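Local coordinates for protein coenzyme A transferase (Yersinia pestis, PDB 3QLI) that probably transfers coenzyme A from an acyl-CoA donor to a carboxylate acceptor such as acetate, at residues H41-L55 with L135-T147. Residues are numbered along the deposited sequence; the frame is centred on the assembly and turned at random.
Sequences HLSMGMFAAEPPALL and LAEEIGIDTFMHT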
loop_
_atom_site.group_PDB
_atom_site.type_symbol
_atom_site.label_atom_id
_atom_site.label_comp_id
_atom_site.label_asym_id
_atom_site.label_seq_id
_atom_site.Cartn_x
_atom_site.Cartn_y
_atom_site.Cartn_z
ATOM N N HIS A 41 -11.014 11.565 25.047
ATOM C CA HIS A 41 -11.182 11.016 23.698
ATOM C C HIS A 41 -12.381 10.069 23.679
ATOM O O HIS A 41 -12.431 9.101 24.447
ATOM C CB HIS A 41 -9.945 10.220 23.254
ATOM C CG HIS A 41 -8.689 11.034 23.136
ATOM N ND1 HIS A 41 -7.447 10.457 22.979
ATOM C CD2 HIS A 41 -8.482 12.376 23.142
ATOM C CE1 HIS A 41 -6.526 11.405 22.892
ATOM N NE2 HIS A 41 -7.128 12.579 22.996
ATOM N N LEU A 42 -13.336 10.343 22.800
ATOM C CA LEU A 42 -14.485 9.469 22.634
ATOM C C LEU A 42 -14.505 8.885 21.231
ATOM O O LEU A 42 -14.098 9.537 20.273
ATOM C CB LEU A 42 -15.777 10.245 22.896
ATOM C CG LEU A 42 -17.076 9.430 22.787
ATOM C CD1 LEU A 42 -17.977 9.656 23.968
ATOM C CD2 LEU A 42 -17.791 9.778 21.511
ATOM N N SER A 43 -14.984 7.649 21.106
ATOM C CA SER A 43 -15.218 7.074 19.786
ATOM C C SER A 43 -16.575 6.382 19.814
ATOM O O SER A 43 -17.177 6.217 20.878
ATOM C CB SER A 43 -14.103 6.090 19.405
ATOM O OG SER A 43 -14.251 5.609 18.066
ATOM N N MET A 44 -17.065 6.000 18.647
ATOM C CA MET A 44 -18.375 5.383 18.543
ATOM C C MET A 44 -18.367 4.428 17.360
ATOM O O MET A 44 -17.433 4.428 16.566
ATOM C CB MET A 44 -19.443 6.448 18.319
ATOM C CG MET A 44 -19.141 7.343 17.116
ATOM S SD MET A 44 -20.376 8.651 16.921
ATOM C CE MET A 44 -19.620 9.650 15.632
ATOM N N GLY A 45 -19.420 3.623 17.254
ATOM C CA GLY A 45 -19.554 2.694 16.156
ATOM C C GLY A 45 -19.740 3.398 14.829
ATOM O O GLY A 45 -19.946 4.614 14.767
ATOM N N MET A 46 -19.692 2.629 13.747
ATOM C CA MET A 46 -19.838 3.177 12.399
ATOM C C MET A 46 -21.267 3.170 11.858
ATOM O O MET A 46 -21.987 2.189 12.017
ATOM C CB MET A 46 -18.967 2.393 11.411
ATOM C CG MET A 46 -17.494 2.315 11.755
ATOM S SD MET A 46 -16.610 1.242 10.603
ATOM C CE MET A 46 -16.708 2.203 9.097
ATOM N N PHE A 47 -21.673 4.267 11.223
ATOM C CA PHE A 47 -22.990 4.331 10.587
ATOM C C PHE A 47 -24.180 4.061 11.506
ATOM O O PHE A 47 -24.425 4.786 12.465
ATOM C CB PHE A 47 -23.055 3.445 9.338
ATOM C CG PHE A 47 -24.109 3.871 8.356
ATOM C CD1 PHE A 47 -24.086 5.140 7.802
ATOM C CD2 PHE A 47 -25.130 3.010 7.997
ATOM C CE1 PHE A 47 -25.058 5.539 6.905
ATOM C CE2 PHE A 47 -26.103 3.402 7.099
ATOM C CZ PHE A 47 -26.068 4.668 6.552
ATOM N N ALA A 48 -24.914 3.002 11.178
ATOM C CA ALA A 48 -26.110 2.596 11.906
ATOM C C ALA A 48 -25.750 2.301 13.355
ATOM O O ALA A 48 -26.604 2.343 14.238
ATOM C CB ALA A 48 -26.740 1.378 11.251
ATOM N N ALA A 49 -24.483 1.974 13.576
ATOM C CA ALA A 49 -23.942 1.703 14.904
ATOM C C ALA A 49 -23.961 2.932 15.830
ATOM O O ALA A 49 -23.994 2.784 17.049
ATOM C CB ALA A 49 -22.539 1.126 14.805
ATOM N N GLU A 50 -23.915 4.139 15.263
ATOM C CA GLU A 50 -23.915 5.349 16.086
ATOM C C GLU A 50 -25.180 5.323 16.940
ATOM O O GLU A 50 -26.263 5.033 16.437
ATOM C CB GLU A 50 -23.880 6.602 15.203
ATOM C CG GLU A 50 -22.679 6.672 14.259
ATOM C CD GLU A 50 -22.716 7.876 13.330
ATOM O OE1 GLU A 50 -23.802 8.460 13.143
ATOM O OE2 GLU A 50 -21.655 8.236 12.780
ATOM N N PRO A 51 -25.046 5.621 18.231
ATOM C CA PRO A 51 -26.193 5.518 19.147
ATOM C C PRO A 51 -26.973 6.837 19.325
ATOM O O PRO A 51 -26.478 7.753 19.971
ATOM C CB PRO A 51 -25.540 5.067 20.462
ATOM C CG PRO A 51 -24.171 5.665 20.408
ATOM C CD PRO A 51 -23.766 5.741 18.951
ATOM N N PRO A 52 -28.187 6.926 18.753
ATOM C CA PRO A 52 -28.899 8.213 18.705
ATOM C C PRO A 52 -29.260 8.808 20.057
ATOM O O PRO A 52 -29.172 10.022 20.197
ATOM C CB PRO A 52 -30.179 7.891 17.912
ATOM C CG PRO A 52 -30.320 6.383 17.993
ATOM C CD PRO A 52 -28.894 5.884 17.983
ATOM N N ALA A 53 -29.656 8.001 21.029
ATOM C CA ALA A 53 -30.055 8.573 22.314
ATOM C C ALA A 53 -28.844 9.084 23.098
ATOM O O ALA A 53 -28.888 10.155 23.722
ATOM C CB ALA A 53 -30.863 7.565 23.134
ATOM N N LEU A 54 -27.758 8.320 23.052
ATOM C CA LEU A 54 -26.516 8.711 23.721
ATOM C C LEU A 54 -25.931 9.948 23.053
ATOM O O LEU A 54 -25.464 10.857 23.732
ATOM C CB LEU A 54 -25.491 7.560 23.707
ATOM C CG LEU A 54 -25.841 6.356 24.588
ATOM C CD1 LEU A 54 -24.847 5.197 24.377
ATOM C CD2 LEU A 54 -25.889 6.750 26.072
ATOM N N LEU A 55 -25.956 9.990 21.730
ATOM C CA LEU A 55 -25.397 11.138 21.018
ATOM C C LEU A 55 -26.245 12.402 21.206
ATOM O O LEU A 55 -25.708 13.510 21.293
ATOM C CB LEU A 55 -25.206 10.825 19.535
ATOM C CG LEU A 55 -24.116 9.772 19.289
ATOM C CD1 LEU A 55 -24.023 9.463 17.805
ATOM C CD2 LEU A 55 -22.753 10.213 19.833
ATOM N N LEU A 135 -6.658 3.486 17.242
ATOM C CA LEU A 135 -7.548 4.068 18.244
ATOM C C LEU A 135 -7.174 3.635 19.666
ATOM O O LEU A 135 -7.158 4.439 20.604
ATOM C CB LEU A 135 -9.007 3.698 17.938
ATOM C CG LEU A 135 -9.566 4.443 16.728
ATOM C CD1 LEU A 135 -10.810 3.748 16.166
ATOM C CD2 LEU A 135 -9.871 5.899 17.105
ATOM N N ALA A 136 -6.860 2.358 19.820
ATOM C CA ALA A 136 -6.642 1.797 21.146
ATOM C C ALA A 136 -5.289 2.212 21.700
ATOM O O ALA A 136 -5.124 2.375 22.914
ATOM C CB ALA A 136 -6.750 0.285 21.100
ATOM N N GLU A 137 -4.317 2.384 20.810
ATOM C CA GLU A 137 -2.927 2.491 21.248
ATOM C C GLU A 137 -2.304 3.870 21.023
ATOM O O GLU A 137 -1.941 4.526 21.979
ATOM C CB GLU A 137 -2.067 1.372 20.642
ATOM C CG GLU A 137 -2.429 0.002 21.224
ATOM C CD GLU A 137 -1.673 -1.158 20.595
ATOM O OE1 GLU A 137 -0.592 -0.950 19.998
ATOM O OE2 GLU A 137 -2.176 -2.296 20.703
ATOM N N GLU A 138 -2.178 4.319 19.778
ATOM C CA GLU A 138 -1.568 5.630 19.563
ATOM C C GLU A 138 -2.451 6.753 20.077
ATOM O O GLU A 138 -1.972 7.693 20.705
ATOM C CB GLU A 138 -1.231 5.868 18.093
ATOM C CG GLU A 138 0.138 5.308 17.684
ATOM C CD GLU A 138 0.027 3.898 17.156
ATOM O OE1 GLU A 138 -1.007 3.234 17.424
ATOM O OE2 GLU A 138 0.967 3.445 16.479
ATOM N N ILE A 139 -3.747 6.650 19.816
ATOM C CA ILE A 139 -4.669 7.715 20.196
ATOM C C ILE A 139 -5.182 7.527 21.614
ATOM O O ILE A 139 -5.043 8.419 22.463
ATOM C CB ILE A 139 -5.843 7.786 19.207
ATOM C CG1 ILE A 139 -5.326 8.195 17.816
ATOM C CG2 ILE A 139 -6.924 8.739 19.731
ATOM C CD1 ILE A 139 -6.326 7.938 16.677
ATOM N N GLY A 140 -5.781 6.370 21.869
ATOM C CA GLY A 140 -6.298 6.066 23.189
ATOM C C GLY A 140 -7.724 6.567 23.299
ATOM O O GLY A 140 -8.007 7.721 23.000
ATOM N N ILE A 141 -8.630 5.692 23.720
ATOM C CA ILE A 141 -10.041 6.054 23.807
ATOM C C ILE A 141 -10.525 5.943 25.245
ATOM O O ILE A 141 -10.404 4.897 25.880
ATOM C CB ILE A 141 -10.906 5.168 22.884
ATOM C CG1 ILE A 141 -10.492 5.361 21.416
ATOM C CG2 ILE A 141 -12.419 5.442 23.112
ATOM C CD1 ILE A 141 -10.623 6.802 20.888
ATOM N N ASP A 142 -11.054 7.037 25.771
ATOM C CA ASP A 142 -11.548 7.037 27.145
ATOM C C ASP A 142 -12.978 6.494 27.246
ATOM O O ASP A 142 -13.312 5.765 28.181
ATOM C CB ASP A 142 -11.428 8.448 27.729
ATOM C CG ASP A 142 -10.000 8.959 27.672
ATOM O OD1 ASP A 142 -9.186 8.468 28.474
ATOM O OD2 ASP A 142 -9.682 9.826 26.823
ATOM N N THR A 143 -13.811 6.846 26.276
ATOM C CA THR A 143 -15.204 6.389 26.254
ATOM C C THR A 143 -15.565 5.907 24.865
ATOM O O THR A 143 -15.273 6.582 23.869
ATOM C CB THR A 143 -16.197 7.519 26.627
ATOM O OG1 THR A 143 -15.868 8.050 27.916
ATOM C CG2 THR A 143 -17.628 6.966 26.671
ATOM N N PHE A 144 -16.182 4.728 24.802
ATOM C CA PHE A 144 -16.705 4.199 23.552
ATOM C C PHE A 144 -18.214 3.957 23.683
ATOM O O PHE A 144 -18.666 3.425 24.701
ATOM C CB PHE A 144 -15.986 2.898 23.172
ATOM C CG PHE A 144 -16.292 2.436 21.777
ATOM C CD1 PHE A 144 -15.856 3.174 20.683
ATOM C CD2 PHE A 144 -17.028 1.277 21.555
ATOM C CE1 PHE A 144 -16.139 2.769 19.393
ATOM C CE2 PHE A 144 -17.329 0.867 20.249
ATOM C CZ PHE A 144 -16.886 1.605 19.175
ATOM N N MET A 145 -18.982 4.377 22.673
ATOM C CA MET A 145 -20.440 4.207 22.676
ATOM C C MET A 145 -20.877 3.507 21.388
ATOM O O MET A 145 -20.414 3.857 20.301
ATOM C CB MET A 145 -21.144 5.578 22.819
ATOM C CG MET A 145 -20.497 6.462 23.903
ATOM S SD MET A 145 -21.570 7.776 24.557
ATOM C CE MET A 145 -21.793 8.727 23.060
ATOM N N HIS A 146 -21.774 2.531 21.507
ATOM C CA HIS A 146 -22.180 1.708 20.357
ATOM C C HIS A 146 -23.596 1.173 20.639
ATOM O O HIS A 146 -23.901 0.782 21.775
ATOM C CB HIS A 146 -21.176 0.550 20.207
ATOM C CG HIS A 146 -21.151 -0.113 18.854
ATOM N ND1 HIS A 146 -22.146 -0.963 18.409
ATOM C CD2 HIS A 146 -20.196 -0.125 17.894
ATOM C CE1 HIS A 146 -21.821 -1.432 17.212
ATOM N NE2 HIS A 146 -20.643 -0.937 16.875
ATOM N N THR A 147 -24.454 1.176 19.623
ATOM C CA THR A 147 -25.772 0.518 19.702
ATOM C C THR A 147 -25.599 -1.007 19.643
ATOM O O THR A 147 -24.787 -1.516 18.858
ATOM C CB THR A 147 -26.666 0.985 18.532
ATOM O OG1 THR A 147 -26.805 2.417 18.583
ATOM C CG2 THR A 147 -28.052 0.305 18.545
HETATM O O HOH W 1 -19.771 -0.090 14.117
#
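His-41 and Asp-142 grip each other where strand 41-44 begins and just before strand 143-148. The carboxylate oxygen Asp-142 OD2 takes the backbone N of His-41 at 2.8 Å on its anti lone pair, while His-41 O accepts from both Asp-142 N and Thr-143 N. With its CG beside the backbone N (chi1 -63°), the histidine turns its ring toward the end of helix 131-139, where ND1 donates to Gly-140 O at 2.8 Å, exactly in the ring plane, and more weakly to Ile-139 O. From there the ladder runs on as Ser-43 N to Thr-143 O, Met-145 N to Ser-43 O and Gly-45 N to Met-145 O.

Strands 41-44 and 143-148 are the central pair of a six-stranded parallel sheet with Rossmann-like strand order in the N-terminal domain. On the face carrying Leu-42 and Met-145, the methionine is bent at chi3 (-63°), which brings CE to 3.7 Å from Leu-55 CD2 and also against Leu-54 CB and Leu-42 CD1, packing helix 52-63 on the sheet. On the other face the Phe-144 ring lies along the backbone of Ser-43 and Met-44, the ring edge meeting Ser-43 CB, 3.6 Å from Phe-144 CD1.

Beyond Gly-45 the first chain loops out and returns at Ala-49, whose O receives Thr-147 N at 3.1 Å and, from above the carbonyl plane, Thr-147 OG1. In this loop the Glu-50 side chain lies about 6 Å from that of Glu-76, a CoA-binding residue. Ala-49 CB sits over one face of the His-146 imidazole, near its rim. That ring is fixed in rotation by ND1, which donates to Thr-147 O at 2.7 Å, and by a water joining NE2 to Met-46 N. Farther out, Arg-174 forms a salt bridge with Asp-142 OD1, Tyr-73 O bonds Ser-43 OG, and Ile-169 of helix 166-172 packs against Phe-144.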